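Local coordinates for protein AT27789p (Drosophila melanogaster, PDB 5UZM) that probably binds RNA, including mRNA, as an hnRNP F/H homologue, this chain being its second quasi-RNA recognition motif domain, at residues V20-E26 with G40-V44; F29-K35 with V57-S61. All coordinates share one frame; numbering follows the deposited sequence.

Interaction 1 of 2, residues V20-E26 with G40-V44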
# COMPACT_ATOMS: atom_id res chain seq x y z
N VAL A 20 6.82 6.27 -8.35
CA VAL A 20 6.46 4.92 -7.95
C VAL A 20 5.36 4.36 -8.85
O VAL A 20 4.45 5.07 -9.29
CB VAL A 20 6.04 4.87 -6.46
CG1 VAL A 20 4.74 5.60 -6.23
CG2 VAL A 20 5.90 3.42 -6.03
N THR A 21 5.44 3.06 -9.10
CA THR A 21 4.45 2.39 -9.93
C THR A 21 3.83 1.21 -9.19
O THR A 21 4.39 0.68 -8.22
CB THR A 21 5.05 1.85 -11.24
OG1 THR A 21 5.93 0.75 -10.96
CG2 THR A 21 5.81 2.95 -12.04
N GLU A 22 2.68 0.76 -9.69
CA GLU A 22 2.07 -0.46 -9.17
C GLU A 22 3.03 -1.64 -9.27
O GLU A 22 3.06 -2.47 -8.37
CB GLU A 22 0.78 -0.82 -9.92
CG GLU A 22 -0.42 0.09 -9.61
CD GLU A 22 -1.61 -0.27 -10.45
OE1 GLU A 22 -2.57 0.55 -10.52
OE2 GLU A 22 -1.58 -1.37 -11.04
N GLN A 23 3.87 -1.68 -10.31
CA GLN A 23 4.80 -2.80 -10.42
C GLN A 23 5.78 -2.82 -9.25
O GLN A 23 6.13 -3.90 -8.74
CB GLN A 23 5.57 -2.70 -11.75
CG GLN A 23 6.57 -3.84 -11.93
CD GLN A 23 7.37 -3.73 -13.23
OE1 GLN A 23 7.33 -2.71 -13.92
NE2 GLN A 23 8.08 -4.79 -13.57
N GLN A 24 6.23 -1.64 -8.80
CA GLN A 24 7.16 -1.57 -7.68
C GLN A 24 6.49 -1.99 -6.38
O GLN A 24 7.14 -2.60 -5.51
CB GLN A 24 7.70 -0.16 -7.57
CG GLN A 24 8.71 0.16 -8.68
CD GLN A 24 9.20 1.57 -8.56
OE1 GLN A 24 8.41 2.49 -8.61
NE2 GLN A 24 10.48 1.74 -8.31
N ILE A 25 5.22 -1.63 -6.21
CA ILE A 25 4.48 -2.08 -5.01
C ILE A 25 4.33 -3.60 -5.04
O ILE A 25 4.50 -4.27 -4.02
CB ILE A 25 3.10 -1.40 -4.92
CG1 ILE A 25 3.26 0.12 -4.91
CG2 ILE A 25 2.30 -1.93 -3.70
CD1 ILE A 25 4.10 0.56 -3.84
N GLU A 26 3.92 -4.15 -6.18
CA GLU A 26 3.77 -5.60 -6.31
C GLU A 26 5.07 -6.32 -5.98
O GLU A 26 5.07 -7.31 -5.23
CB GLU A 26 3.30 -5.93 -7.73
CG GLU A 26 1.84 -5.44 -8.02
CD GLU A 26 1.53 -5.18 -9.53
OE1 GLU A 26 2.41 -5.35 -10.37
OE2 GLU A 26 0.38 -4.77 -9.87
N GLY A 40 -7.01 -2.94 -5.51
CA GLY A 40 -5.92 -3.62 -4.83
C GLY A 40 -4.84 -2.68 -4.36
O GLY A 40 -4.23 -2.89 -3.31
N ILE A 41 -4.50 -1.69 -5.19
CA ILE A 41 -3.42 -0.74 -4.88
C ILE A 41 -3.97 0.62 -5.25
O ILE A 41 -4.34 0.85 -6.41
CB ILE A 41 -2.13 -1.01 -5.69
CG1 ILE A 41 -1.54 -2.41 -5.41
CG2 ILE A 41 -1.11 0.15 -5.49
CD1 ILE A 41 -0.41 -2.83 -6.40
N LEU A 42 -4.00 1.55 -4.29
CA LEU A 42 -4.49 2.90 -4.56
C LEU A 42 -3.48 3.91 -4.05
O LEU A 42 -3.08 3.87 -2.88
CB LEU A 42 -5.86 3.12 -3.91
CG LEU A 42 -7.01 2.35 -4.59
CD1 LEU A 42 -8.36 2.60 -3.92
CD2 LEU A 42 -7.11 2.65 -6.10
N PHE A 43 -3.02 4.79 -4.94
CA PHE A 43 -2.13 5.87 -4.56
C PHE A 43 -2.94 7.07 -4.09
O PHE A 43 -3.94 7.45 -4.72
CB PHE A 43 -1.21 6.23 -5.72
CG PHE A 43 -0.31 5.08 -6.13
CD1 PHE A 43 0.78 4.76 -5.36
CD2 PHE A 43 -0.57 4.33 -7.26
CE1 PHE A 43 1.61 3.69 -5.67
CE2 PHE A 43 0.27 3.25 -7.60
CZ PHE A 43 1.37 2.95 -6.81
N VAL A 44 -2.52 7.66 -2.98
CA VAL A 44 -3.23 8.82 -2.43
C VAL A 44 -2.80 10.09 -3.16
O VAL A 44 -1.61 10.33 -3.38
CB VAL A 44 -2.98 8.92 -0.91
CG1 VAL A 44 -3.75 10.10 -0.31
CG2 VAL A 44 -3.40 7.65 -0.22
O HOH W 1 -3.40 2.19 -8.77
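Phe-43 pushes its ring from strand 41-45 toward the start of helix 22-28 and the residues just before it, where it meets Val-20, Thr-21, Glu-22 and Ile-25. Val-20 comes from the opposite direction, its CG1 lying 3.7 Å from Phe-43 CE1 in an approach that is neither over the face nor at the edge. At the ring edge, close to its plane, sits the CG methylene of Glu-22, 3.8 Å from Phe-43 CE2. Ile-25 runs antiparallel alongside the ring, touching CZ of Phe-43 through its CG1 at 3.9 Å. A long, flat phenylalanine suits this place because it can span the gap between a strand and a helix whose short axes come no closer than 9.9 Å.

Two residues back, Ile-41 reaches the next part of the helix. With CG1 opposite the carbonyl carbon (chi1 -61°) and the chain then extended, CD1 is carried forward to lie 3.8 Å from Glu-26 CG and 3.9 Å from Ile-25 CG2. The glutamates thus lend their aliphatic parts to the apolar contact. The carboxylate of Glu-22 extends outward toward solvent, where a water bridges Ile-41 O and, at a doubtfully short distance, its OE1.

The helix start is fixed by a capping box: Gln-24 N donates to Thr-21 OG1 at 3.2 Å, and Thr-21 N returns a bond to Gln-24 OE1, in the carbonyl plane on a lone pair. This is the packing of the first helix of an RNA recognition motif on the edge strand of its antiparallel sheet.

Interaction 2 of 2, residues F29-K35 with V57-S61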
# COMPACT_ATOMS: atom_id res chain seq x y z
N PHE A 29 5.90 -6.25 -2.22
CA PHE A 29 5.08 -7.24 -1.51
C PHE A 29 5.11 -8.59 -2.22
O PHE A 29 4.14 -9.34 -2.15
CB PHE A 29 3.65 -6.69 -1.35
CG PHE A 29 3.57 -5.58 -0.35
CD1 PHE A 29 4.06 -5.76 0.93
CD2 PHE A 29 2.97 -4.37 -0.65
CE1 PHE A 29 4.02 -4.77 1.88
CE2 PHE A 29 2.88 -3.38 0.34
CZ PHE A 29 3.39 -3.59 1.62
N SER A 30 6.21 -8.90 -2.92
CA SER A 30 6.35 -10.19 -3.59
C SER A 30 6.11 -11.33 -2.61
O SER A 30 6.67 -11.34 -1.52
CB SER A 30 7.73 -10.31 -4.22
OG SER A 30 7.84 -11.59 -4.86
N GLY A 31 5.34 -12.31 -3.04
CA GLY A 31 4.95 -13.41 -2.17
C GLY A 31 3.64 -13.23 -1.45
O GLY A 31 3.16 -14.18 -0.82
N LEU A 32 3.06 -12.04 -1.47
CA LEU A 32 1.78 -11.79 -0.81
C LEU A 32 0.70 -11.57 -1.85
O LEU A 32 0.96 -11.08 -2.95
CB LEU A 32 1.87 -10.57 0.10
CG LEU A 32 3.12 -10.57 1.00
CD1 LEU A 32 3.15 -9.33 1.84
CD2 LEU A 32 3.20 -11.81 1.92
N ASP A 33 -0.53 -11.97 -1.51
CA ASP A 33 -1.63 -11.95 -2.48
C ASP A 33 -2.35 -10.61 -2.38
O ASP A 33 -3.16 -10.40 -1.48
CB ASP A 33 -2.58 -13.12 -2.25
CG ASP A 33 -3.59 -13.29 -3.38
OD1 ASP A 33 -3.35 -12.77 -4.49
OD2 ASP A 33 -4.63 -13.95 -3.16
N ILE A 34 -2.03 -9.70 -3.29
CA ILE A 34 -2.73 -8.42 -3.41
C ILE A 34 -3.95 -8.62 -4.30
O ILE A 34 -3.88 -9.27 -5.36
CB ILE A 34 -1.79 -7.35 -4.01
CG1 ILE A 34 -0.55 -7.13 -3.11
CG2 ILE A 34 -2.52 -6.00 -4.22
CD1 ILE A 34 0.51 -6.34 -3.81
N LYS A 35 -5.06 -7.98 -3.93
CA LYS A 35 -6.28 -8.10 -4.74
C LYS A 35 -6.04 -7.59 -6.16
O LYS A 35 -5.30 -6.63 -6.37
CB LYS A 35 -7.43 -7.36 -4.04
CG LYS A 35 -7.81 -8.05 -2.75
CD LYS A 35 -9.15 -7.60 -2.20
CE LYS A 35 -9.64 -8.55 -1.11
NZ LYS A 35 -9.58 -7.95 0.27
N VAL A 57 -2.90 -0.63 0.22
CA VAL A 57 -2.80 -1.92 -0.45
C VAL A 57 -3.73 -2.89 0.28
O VAL A 57 -3.69 -2.98 1.51
CB VAL A 57 -1.34 -2.44 -0.48
CG1 VAL A 57 -1.27 -3.83 -1.13
CG2 VAL A 57 -0.43 -1.42 -1.21
N GLN A 58 -4.55 -3.59 -0.49
CA GLN A 58 -5.52 -4.56 0.00
C GLN A 58 -5.04 -5.96 -0.32
O GLN A 58 -4.76 -6.24 -1.48
CB GLN A 58 -6.87 -4.37 -0.69
CG GLN A 58 -7.50 -3.07 -0.47
CD GLN A 58 -8.97 -3.09 -0.84
OE1 GLN A 58 -9.48 -2.18 -1.48
NE2 GLN A 58 -9.65 -4.16 -0.44
N PHE A 59 -5.01 -6.84 0.69
CA PHE A 59 -4.60 -8.23 0.53
C PHE A 59 -5.79 -9.17 0.62
O PHE A 59 -6.88 -8.82 1.07
CB PHE A 59 -3.57 -8.60 1.60
CG PHE A 59 -2.32 -7.76 1.53
CD1 PHE A 59 -1.31 -8.10 0.64
CD2 PHE A 59 -2.17 -6.65 2.33
CE1 PHE A 59 -0.16 -7.31 0.55
CE2 PHE A 59 -1.00 -5.85 2.25
CZ PHE A 59 -0.01 -6.18 1.34
N GLU A 60 -5.54 -10.43 0.25
CA GLU A 60 -6.62 -11.41 0.24
C GLU A 60 -6.84 -12.05 1.59
O GLU A 60 -7.89 -12.67 1.81
CB GLU A 60 -6.33 -12.50 -0.79
CG GLU A 60 -7.54 -12.97 -1.51
CD GLU A 60 -8.04 -11.93 -2.46
OE1 GLU A 60 -7.21 -11.42 -3.24
OE2 GLU A 60 -9.24 -11.60 -2.42
N SER A 61 -5.88 -11.96 2.50
CA SER A 61 -5.94 -12.72 3.73
C SER A 61 -5.35 -11.90 4.87
O SER A 61 -4.56 -10.98 4.67
CB SER A 61 -5.20 -14.06 3.62
OG SER A 61 -3.80 -13.88 3.64
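Phe-59 drives its ring edge into the face of Phe-29, a T-shaped pair with centroids 5.3 Å apart and planes at 88°. Its CZ stands over the centre of the Phe-29 ring. This follows from a Phe-59 side chain whose CG lies opposite the carbonyl carbon (chi1 -60°), sending the ring back along the 29-35 loop. Aliphatic groups flank the ring: Ile-34 CG1 lies 3.7 Å from Phe-59 CE1, and Leu-32 CB touches the same atom. Ile-34 CG1 also meets Val-57 CG1 at 3.9 Å, touching both ring and valine.

The backbones lock this packing. Ile-34 and Phe-59 face each other as a single antiparallel, non-hydrogen-bonded pair, flanked by Glu-60 N to Asp-33 O at 2.9 Å and a nearly straight Lys-35 N to Gln-58 O bond. Lys-35 stretches across the strand end, then bends at chi4 (109°), which brings NZ above the carbonyl plane of Phe-59 O, 2.9 Å away. Its CE passes 3.3 Å from Glu-60 OE2, but the charged ends are too far apart for a salt bridge. A lysine suits this place, its long aliphatic chain packing beside Glu-60 while its amine reaches the carbonyl.

Helix 62-69 covers Phe-59 through Thr-65 and Ala-68. The two phenylalanines help build the helix-side core of an RNA recognition motif, where the loop after its first helix is pinned to the end of its third strand.

Overall arrangement
The two contacts abut, their centres about 11 Å apart, and share the sheet: strands 41-45 and 54-58 are neighbours in it. Interaction 1 seats the helix on the outer of these strands; interaction 2 ties the chain that leaves this helix to the end of the next strand. They join directly where Ile-25 CG2 packs 3.7 Å from Val-57 CG2, and where Gly-40 O probably accepts a hydrogen bond from Gln-58 N at 2.9 Å. Together they make part of one apolar layer between sheet and helices. Across the sheet, Gln-58 touches helix 88-94.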